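Local coordinates for protein probable amidase (Thermus thermophilus, PDB 2DC0) that belongs to the amidase family as a probable amidase, and is built as an alpha/beta protein round a mixed beta-sheet flanked by helices, at residues Gln234-Gly239 with Leu267-Arg272; Val348-Leu353 with Leu410-Ala415; Arg272-Pro277 with Val342-Gly347. One frame throughout, in Å; residues are numbered along the deposited sequence.

Interaction 1. Residues Gln234-Gly239 with Leu267-Arg272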
loop_
_atom_site.group_PDB
_atom_site.type_symbol
_atom_site.label_atom_id
_atom_site.label_comp_id
_atom_site.label_asym_id
_atom_site.label_seq_id
_atom_site.Cartn_x
_atom_site.Cartn_y
_atom_site.Cartn_z
ATOM N N GLN A 234 18.779 -4.552 20.197
ATOM C CA GLN A 234 18.755 -5.198 21.503
ATOM C C GLN A 234 17.505 -6.053 21.633
ATOM O O GLN A 234 16.391 -5.554 21.488
ATOM C CB GLN A 234 18.763 -4.151 22.624
ATOM C CG GLN A 234 18.447 -4.722 24.006
ATOM C CD GLN A 234 18.260 -3.643 25.070
ATOM O OE1 GLN A 234 17.582 -2.641 24.840
ATOM N NE2 GLN A 234 18.843 -3.859 26.249
ATOM N N ASN A 235 17.687 -7.343 21.895
ATOM C CA ASN A 235 16.551 -8.243 22.060
ATOM C C ASN A 235 15.587 -8.157 20.878
ATOM O O ASN A 235 14.392 -7.926 21.046
ATOM C CB ASN A 235 15.819 -7.906 23.357
ATOM C CG ASN A 235 16.673 -8.166 24.590
ATOM O OD1 ASN A 235 16.580 -7.457 25.594
ATOM N ND2 ASN A 235 17.504 -9.194 24.518
ATOM N N PRO A 236 16.103 -8.347 19.657
ATOM C CA PRO A 236 15.249 -8.284 18.470
ATOM C C PRO A 236 14.168 -9.359 18.514
ATOM O O PRO A 236 14.392 -10.460 19.020
ATOM C CB PRO A 236 16.236 -8.498 17.327
ATOM C CG PRO A 236 17.262 -9.407 17.944
ATOM C CD PRO A 236 17.468 -8.773 19.300
ATOM N N VAL A 237 12.988 -9.024 18.007
ATOM C CA VAL A 237 11.872 -9.963 17.967
ATOM C C VAL A 237 11.590 -10.222 16.491
ATOM O O VAL A 237 11.227 -9.309 15.751
ATOM C CB VAL A 237 10.605 -9.373 18.629
ATOM C CG1 VAL A 237 9.460 -10.374 18.547
ATOM C CG2 VAL A 237 10.896 -9.022 20.093
ATOM N N PHE A 238 11.765 -11.467 16.069
ATOM C CA PHE A 238 11.552 -11.838 14.679
ATOM C C PHE A 238 10.283 -12.650 14.501
ATOM O O PHE A 238 10.023 -13.586 15.258
ATOM C CB PHE A 238 12.747 -12.640 14.167
ATOM C CG PHE A 238 14.033 -11.861 14.139
ATOM C CD1 PHE A 238 14.235 -10.859 13.189
ATOM C CD2 PHE A 238 15.049 -12.138 15.051
ATOM C CE1 PHE A 238 15.435 -10.149 13.145
ATOM C CE2 PHE A 238 16.252 -11.434 15.017
ATOM C CZ PHE A 238 16.446 -10.437 14.061
ATOM N N GLY A 239 9.492 -12.284 13.497
ATOM C CA GLY A 239 8.267 -13.009 13.216
ATOM C C GLY A 239 8.515 -13.985 12.080
ATOM O O GLY A 239 9.185 -13.652 11.097
ATOM N N LEU A 267 21.026 -16.515 21.162
ATOM C CA LEU A 267 21.684 -15.301 20.687
ATOM C C LEU A 267 21.014 -14.059 21.270
ATOM O O LEU A 267 21.292 -12.938 20.854
ATOM C CB LEU A 267 21.655 -15.247 19.157
ATOM C CG LEU A 267 22.542 -16.277 18.448
ATOM C CD1 LEU A 267 22.262 -16.267 16.953
ATOM C CD2 LEU A 267 24.008 -15.958 18.718
ATOM N N ARG A 268 20.124 -14.277 22.233
ATOM C CA ARG A 268 19.421 -13.190 22.899
ATOM C C ARG A 268 18.427 -12.485 21.973
ATOM O O ARG A 268 18.333 -11.256 21.954
ATOM C CB ARG A 268 20.431 -12.186 23.460
ATOM C CG ARG A 268 21.457 -12.804 24.409
ATOM C CD ARG A 268 20.827 -13.229 25.726
ATOM N NE ARG A 268 21.821 -13.753 26.665
ATOM C CZ ARG A 268 22.368 -14.965 26.590
ATOM N NH1 ARG A 268 22.018 -15.797 25.619
ATOM N NH2 ARG A 268 23.272 -15.342 27.486
ATOM N N ALA A 269 17.699 -13.278 21.197
ATOM C CA ALA A 269 16.676 -12.773 20.290
ATOM C C ALA A 269 15.420 -13.588 20.564
ATOM O O ALA A 269 15.488 -14.629 21.217
ATOM C CB ALA A 269 17.115 -12.954 18.833
ATOM N N GLU A 270 14.275 -13.124 20.074
ATOM C CA GLU A 270 13.027 -13.854 20.274
ATOM C C GLU A 270 12.422 -14.214 18.923
ATOM O O GLU A 270 12.547 -13.463 17.954
ATOM C CB GLU A 270 12.021 -13.018 21.064
ATOM C CG GLU A 270 10.935 -13.864 21.723
ATOM C CD GLU A 270 9.695 -13.066 22.085
ATOM O OE1 GLU A 270 9.840 -11.937 22.598
ATOM O OE2 GLU A 270 8.574 -13.576 21.864
ATOM N N VAL A 271 11.771 -15.369 18.867
ATOM C CA VAL A 271 11.144 -15.840 17.642
ATOM C C VAL A 271 9.656 -16.078 17.873
ATOM O O VAL A 271 9.279 -16.872 18.737
ATOM C CB VAL A 271 11.775 -17.163 17.169
ATOM C CG1 VAL A 271 11.114 -17.626 15.882
ATOM C CG2 VAL A 271 13.278 -16.979 16.968
ATOM N N ARG A 272 8.816 -15.395 17.103
ATOM C CA ARG A 272 7.374 -15.555 17.235
ATOM C C ARG A 272 6.751 -15.948 15.908
ATOM O O ARG A 272 7.084 -15.388 14.864
ATOM C CB ARG A 272 6.721 -14.251 17.711
ATOM C CG ARG A 272 7.194 -13.751 19.072
ATOM C CD ARG A 272 6.488 -12.441 19.447
ATOM N NE ARG A 272 7.048 -11.841 20.658
ATOM C CZ ARG A 272 6.660 -10.678 21.173
ATOM N NH1 ARG A 272 5.700 -9.975 20.584
ATOM N NH2 ARG A 272 7.237 -10.215 22.277
HETATM O O HOH W 1 19.910 -9.014 22.265
#
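Val237 and Arg272 meet on one face of a parallel strand pair, where a methyl group lies against a charged flat group. CG1 of Val237 sits over one face of the Arg272 guanidinium, displaced toward its rim and 3.5 Å from NE. With chi1 at 179° the methyl stands opposite the backbone N of Val237, which puts it beside the arginine, while CG2 lies beside the Glu270 carboxylate, near OE1. The guanidinium is held in turn by Glu270, two residues earlier on its own strand and on the same face. Arg272 grips that carboxylate side-on: NE of Arg272 lies 2.6 Å from Glu270 OE2 in a salt bridge, and NH2 3.1 Å from Glu270 OE1. OE1 is met on its syn side, whereas OE2 is approached from well above the carboxylate plane. Two bonds thus fix the rotation of the guanidinium over the valine.

Phe238 points to the other face and works through both its ring and its backbone. Ala269 CB stands at the ring edge, 4.2 Å from CE2, and also touches CG of Pro236. The Phe238 amide N bonds to Glu270 O at 2.9 Å, and its carbonyl receives Arg272 N; Glu270 N reaches back to Pro236 O. Just ahead of the strands, a water bridges Asn235 N and Arg268 O, and a weak bond from Asn235 ND2 reaches the same carbonyl.

Trp428 of helix 419-430 packs on Pro236, Phe238 and Ala269, and strand 237-240 lies between strand 350-354 and strand 270-273, the last in the sheet within this chain.

Interaction 2. Residues Val348-Leu353 with Leu410-Ala415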
loop_
_atom_site.group_PDB
_atom_site.type_symbol
_atom_site.label_atom_id
_atom_site.label_comp_id
_atom_site.label_asym_id
_atom_site.label_seq_id
_atom_site.Cartn_x
_atom_site.Cartn_y
_atom_site.Cartn_z
ATOM N N VAL A 348 6.435 -7.213 15.990
ATOM C CA VAL A 348 7.749 -7.819 15.757
ATOM C C VAL A 348 8.645 -6.794 15.063
ATOM O O VAL A 348 8.154 -5.842 14.457
ATOM C CB VAL A 348 7.673 -9.120 14.884
ATOM C CG1 VAL A 348 6.817 -10.171 15.580
ATOM C CG2 VAL A 348 7.113 -8.816 13.499
ATOM N N ASP A 349 9.959 -6.971 15.159
ATOM C CA ASP A 349 10.874 -6.024 14.530
ATOM C C ASP A 349 10.999 -6.284 13.034
ATOM O O ASP A 349 11.224 -5.363 12.246
ATOM C CB ASP A 349 12.243 -6.080 15.210
ATOM C CG ASP A 349 12.186 -5.611 16.656
ATOM O OD1 ASP A 349 11.645 -4.510 16.888
ATOM O OD2 ASP A 349 12.676 -6.334 17.550
ATOM N N ALA A 350 10.848 -7.545 12.645
ATOM C CA ALA A 350 10.927 -7.913 11.237
ATOM C C ALA A 350 10.502 -9.350 11.059
ATOM O O ALA A 350 10.383 -10.096 12.026
ATOM C CB ALA A 350 12.354 -7.735 10.724
ATOM N N LEU A 351 10.259 -9.727 9.811
ATOM C CA LEU A 351 9.900 -11.094 9.499
ATOM C C LEU A 351 11.177 -11.725 8.972
ATOM O O LEU A 351 12.024 -11.041 8.396
ATOM C CB LEU A 351 8.830 -11.155 8.403
ATOM C CG LEU A 351 7.517 -10.415 8.661
ATOM C CD1 LEU A 351 6.521 -10.745 7.556
ATOM C CD2 LEU A 351 6.966 -10.813 10.019
ATOM N N LEU A 352 11.308 -13.028 9.197
ATOM C CA LEU A 352 12.442 -13.805 8.721
ATOM C C LEU A 352 11.895 -14.996 7.944
ATOM O O LEU A 352 10.920 -15.620 8.360
ATOM C CB LEU A 352 13.276 -14.347 9.882
ATOM C CG LEU A 352 14.111 -13.399 10.737
ATOM C CD1 LEU A 352 14.980 -14.218 11.697
ATOM C CD2 LEU A 352 14.996 -12.548 9.826
ATOM N N LEU A 353 12.524 -15.298 6.814
ATOM C CA LEU A 353 12.149 -16.439 5.979
ATOM C C LEU A 353 13.220 -16.587 4.905
ATOM O O LEU A 353 13.822 -15.601 4.488
ATOM C CB LEU A 353 10.786 -16.219 5.312
ATOM C CG LEU A 353 10.664 -15.064 4.309
ATOM C CD1 LEU A 353 9.606 -15.394 3.245
ATOM C CD2 LEU A 353 10.294 -13.795 5.058
ATOM N N LEU A 410 18.864 -15.508 3.319
ATOM C CA LEU A 410 17.803 -15.246 4.288
ATOM C C LEU A 410 17.188 -13.879 4.033
ATOM O O LEU A 410 17.894 -12.917 3.720
ATOM C CB LEU A 410 18.366 -15.268 5.714
ATOM C CG LEU A 410 17.393 -14.960 6.857
ATOM C CD1 LEU A 410 16.436 -16.145 7.051
ATOM C CD2 LEU A 410 18.172 -14.714 8.155
ATOM N N GLN A 411 15.871 -13.793 4.164
ATOM C CA GLN A 411 15.177 -12.526 3.977
ATOM C C GLN A 411 14.821 -11.913 5.320
ATOM O O GLN A 411 14.360 -12.607 6.220
ATOM C CB GLN A 411 13.883 -12.715 3.185
ATOM C CG GLN A 411 14.059 -12.937 1.700
ATOM C CD GLN A 411 12.722 -12.949 0.981
ATOM O OE1 GLN A 411 11.966 -13.916 1.071
ATOM N NE2 GLN A 411 12.414 -11.863 0.283
ATOM N N VAL A 412 15.059 -10.610 5.438
ATOM C CA VAL A 412 14.730 -9.847 6.630
ATOM C C VAL A 412 13.745 -8.812 6.095
ATOM O O VAL A 412 14.126 -7.944 5.314
ATOM C CB VAL A 412 15.967 -9.126 7.217
ATOM C CG1 VAL A 412 15.571 -8.372 8.488
ATOM C CG2 VAL A 412 17.077 -10.145 7.527
ATOM N N VAL A 413 12.483 -8.924 6.502
ATOM C CA VAL A 413 11.414 -8.041 6.033
ATOM C C VAL A 413 10.939 -7.037 7.077
ATOM O O VAL A 413 10.544 -7.426 8.175
ATOM C CB VAL A 413 10.185 -8.876 5.599
ATOM C CG1 VAL A 413 9.119 -7.976 4.991
ATOM C CG2 VAL A 413 10.612 -9.962 4.614
ATOM N N GLY A 414 10.950 -5.751 6.733
ATOM C CA GLY A 414 10.506 -4.731 7.678
ATOM C C GLY A 414 9.269 -3.982 7.210
ATOM O O GLY A 414 8.783 -4.206 6.099
ATOM N N ALA A 415 8.755 -3.098 8.061
ATOM C CA ALA A 415 7.581 -2.302 7.730
ATOM C C ALA A 415 7.963 -1.263 6.685
ATOM O O ALA A 415 9.132 -0.914 6.545
ATOM C CB ALA A 415 7.041 -1.600 8.988
HETATM O O HOH W 2 9.813 -2.819 10.673
#
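Leu353 and Val413 meet at the apolar centre of this antiparallel pair, with CD2 of the leucine 3.9 Å from CG2 of the valine. The leucine takes the less common position with CG between the backbone N and the carbonyl carbon (chi1 64°), which swings its branches across toward the partner strand. There CD2 reaches the valine and also comes near CB of Gln411, the residue directly opposite Leu353 in the register. On the same face Leu351 faces Val413 through their CB atoms. Turned to the other face, Leu352 and Val412 lie side by side, and CD2 of Leu352 touches both CG2 of Val412 and CD2 of Leu410. CB of Ala350 adds a contact with CG1 of Val412, 4.0 Å away.

The two faces are covered separately: Phe388 of helix 386-390 touches Leu353 and Val413, while Leu429 of helix 419-430 touches Leu352 and Val412. Helices on both faces of a mixed sheet make the layered alpha/beta architecture of the amidase fold, and strand 406-413, which pairs on its other side with strand 395-403, belongs to its interior.

Backbone bonds knit the pair together. Leu351 and Val413 form a hydrogen-bonded pair, its shorter bond running 2.8 Å from Leu351 N to Val413 O. Leu353 and Gln411 form another, less even: Gln411 N lies 2.8 Å from Leu353 O, but the return bond from Leu353 N to Gln411 O is weak at 3.3 Å. Beyond the strands a water accepts from Ala415 N and donates weakly to Asp349 O. The Asp349 carboxylate forms a salt bridge with Lys421 and accepts a hydrogen bond from Val237 N.

Interaction 3. Residues Arg272-Pro277 with Val342-Gly347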
loop_
_atom_site.group_PDB
_atom_site.type_symbol
_atom_site.label_atom_id
_atom_site.label_comp_id
_atom_site.label_asym_id
_atom_site.label_seq_id
_atom_site.Cartn_x
_atom_site.Cartn_y
_atom_site.Cartn_z
ATOM N N ARG A 272 8.816 -15.395 17.103
ATOM C CA ARG A 272 7.374 -15.555 17.235
ATOM C C ARG A 272 6.751 -15.948 15.908
ATOM O O ARG A 272 7.084 -15.388 14.864
ATOM C CB ARG A 272 6.721 -14.251 17.711
ATOM C CG ARG A 272 7.194 -13.751 19.072
ATOM C CD ARG A 272 6.488 -12.441 19.447
ATOM N NE ARG A 272 7.048 -11.841 20.658
ATOM C CZ ARG A 272 6.660 -10.678 21.173
ATOM N NH1 ARG A 272 5.700 -9.975 20.584
ATOM N NH2 ARG A 272 7.237 -10.215 22.277
ATOM N N GLU A 273 5.851 -16.923 15.947
ATOM C CA GLU A 273 5.167 -17.334 14.735
ATOM C C GLU A 273 4.152 -16.249 14.417
ATOM O O GLU A 273 3.542 -15.689 15.328
ATOM C CB GLU A 273 4.411 -18.651 14.932
ATOM C CG GLU A 273 3.789 -19.146 13.630
ATOM C CD GLU A 273 2.834 -20.306 13.818
ATOM O OE1 GLU A 273 2.954 -21.038 14.824
ATOM O OE2 GLU A 273 1.971 -20.494 12.937
ATOM N N VAL A 274 3.986 -15.941 13.134
ATOM C CA VAL A 274 3.009 -14.944 12.702
ATOM C C VAL A 274 2.244 -15.555 11.538
ATOM O O VAL A 274 2.718 -16.506 10.914
ATOM C CB VAL A 274 3.667 -13.618 12.207
ATOM C CG1 VAL A 274 4.448 -12.957 13.335
ATOM C CG2 VAL A 274 4.562 -13.892 11.010
ATOM N N SER A 275 1.063 -15.018 11.250
ATOM C CA SER A 275 0.250 -15.522 10.146
ATOM C C SER A 275 0.322 -14.581 8.946
ATOM O O SER A 275 0.127 -13.374 9.085
ATOM C CB SER A 275 -1.211 -15.678 10.584
ATOM O OG SER A 275 -2.032 -16.053 9.484
ATOM N N LEU A 276 0.603 -15.132 7.786
ATOM C CA LEU A 276 0.707 -14.394 6.532
ATOM C C LEU A 276 0.199 -15.232 5.362
ATOM O O LEU A 276 0.989 -15.654 4.523
ATOM C CB LEU A 276 2.050 -13.664 6.456
ATOM C CG LEU A 276 2.326 -12.883 5.168
ATOM C CD1 LEU A 276 2.291 -11.389 5.451
ATOM C CD2 LEU A 276 3.672 -13.290 4.593
ATOM N N PRO A 277 -1.107 -15.535 5.345
ATOM C CA PRO A 277 -1.737 -16.363 4.308
ATOM C C PRO A 277 -1.384 -15.952 2.884
ATOM O O PRO A 277 -0.834 -16.741 2.120
ATOM C CB PRO A 277 -3.229 -16.196 4.590
ATOM C CG PRO A 277 -3.268 -15.960 6.072
ATOM C CD PRO A 277 -2.126 -14.994 6.264
ATOM N N VAL A 342 0.723 -5.911 7.072
ATOM C CA VAL A 342 0.800 -4.960 8.173
ATOM C C VAL A 342 0.553 -5.666 9.505
ATOM O O VAL A 342 1.251 -5.422 10.498
ATOM C CB VAL A 342 -0.238 -3.823 7.987
ATOM C CG1 VAL A 342 -0.312 -2.953 9.239
ATOM C CG2 VAL A 342 0.151 -2.972 6.780
ATOM N N LYS A 343 -0.439 -6.549 9.520
ATOM C CA LYS A 343 -0.784 -7.299 10.722
ATOM C C LYS A 343 0.317 -8.282 11.120
ATOM O O LYS A 343 0.595 -8.464 12.306
ATOM C CB LYS A 343 -2.111 -8.039 10.509
ATOM C CG LYS A 343 -3.298 -7.095 10.374
ATOM C CD LYS A 343 -4.559 -7.783 9.868
ATOM C CE LYS A 343 -5.205 -8.673 10.910
ATOM N NZ LYS A 343 -6.521 -9.168 10.406
ATOM N N ALA A 344 0.952 -8.906 10.136
ATOM C CA ALA A 344 2.012 -9.858 10.441
ATOM C C ALA A 344 3.222 -9.157 11.057
ATOM O O ALA A 344 3.915 -9.734 11.888
ATOM C CB ALA A 344 2.427 -10.613 9.175
ATOM N N LEU A 345 3.468 -7.915 10.647
ATOM C CA LEU A 345 4.603 -7.147 11.152
ATOM C C LEU A 345 4.356 -6.488 12.506
ATOM O O LEU A 345 5.304 -6.149 13.215
ATOM C CB LEU A 345 5.008 -6.072 10.135
ATOM C CG LEU A 345 5.777 -6.558 8.904
ATOM C CD1 LEU A 345 5.874 -5.443 7.875
ATOM C CD2 LEU A 345 7.167 -7.026 9.328
ATOM N N ARG A 346 3.089 -6.301 12.865
ATOM C CA ARG A 346 2.751 -5.674 14.141
ATOM C C ARG A 346 3.291 -6.469 15.325
ATOM O O ARG A 346 3.053 -7.668 15.436
ATOM C CB ARG A 346 1.231 -5.533 14.289
ATOM C CG ARG A 346 0.608 -4.441 13.439
ATOM C CD ARG A 346 -0.910 -4.402 13.620
ATOM N NE ARG A 346 -1.303 -4.153 15.008
ATOM C CZ ARG A 346 -1.207 -2.977 15.623
ATOM N NH1 ARG A 346 -0.732 -1.921 14.975
ATOM N NH2 ARG A 346 -1.579 -2.857 16.892
ATOM N N GLY A 347 4.023 -5.805 16.209
ATOM C CA GLY A 347 4.547 -6.499 17.373
ATOM C C GLY A 347 5.897 -7.177 17.208
ATOM O O GLY A 347 6.437 -7.685 18.186
#
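Val274 and Leu276 turn their side chains onto Ala344 through two different first torsions. In Val274, CG1 lies anti to the carbonyl carbon (chi1 -62°) and comes within 3.6 Å of the Ala344 carbonyl O, while its other branch, CG2, approaches the alanine methyl more loosely. In Leu276 it is CG that stands opposite the backbone N (chi1 178°), and a second torsion of 110°, away from the staggered positions, carries CD1 to 3.8 Å from Ala344 CB. Between them Ser275 contributes its backbone, whose carbonyl O lies 3.6 Å from the same methyl. A single small side chain near the end of a helix is thus met by three successive residues of an extended chain.

No hydrogen bond joins the two segments. The nearest polar approach is at the strand end, where NH1 of Arg272 lies 3.4 Å from Gly347 O, obliquely to the guanidinium and at too poor an angle for a bond; the polar end of the arginine is engaged by Glu270. The extended chain finds its polar partners elsewhere: the carboxylate of Asp243 accepts from Ser275 OG with one oxygen and from Leu276 N with the other, which ties the segment to helix 242-245. On the helix, Lys343 forms a salt bridge with Glu226 of the second subunit, so this helix end also lies at the dimer interface.

Strands 270-273 and 350-354 run in the same direction with strand 237-240 between them, and helix 324-345 is the last helix of the long connection that joins them. The contact therefore packs the chain leaving one strand against the last turn of the helix leading into the other, within a connection of several helices that has the topology of a beta-alpha-beta crossover.

Overall arrangement
The three contacts are neighbours on one flank of the chain, and all reach the same mixed sheet. Interactions 1 and 2, with centres about 11 Å apart, adjoin where strand 237-240 lies beside strand 350-354: Val237 O is 2.7 Å from Asp349 N, a probable hydrogen bond, and the Phe238 ring packs on Leu352. Interaction 3 shares Arg272 with interaction 1, their centres about 14 Å apart, and touches interaction 2, about 10 Å away between centres, through Leu345, whose CD2 lies 3.5 Å from Leu351 CG. Interaction 2 is the most deeply placed, its centre about 16 Å from the centre of the chain, against about 26 Å and about 24 Å for the centres of interactions 1 and 3.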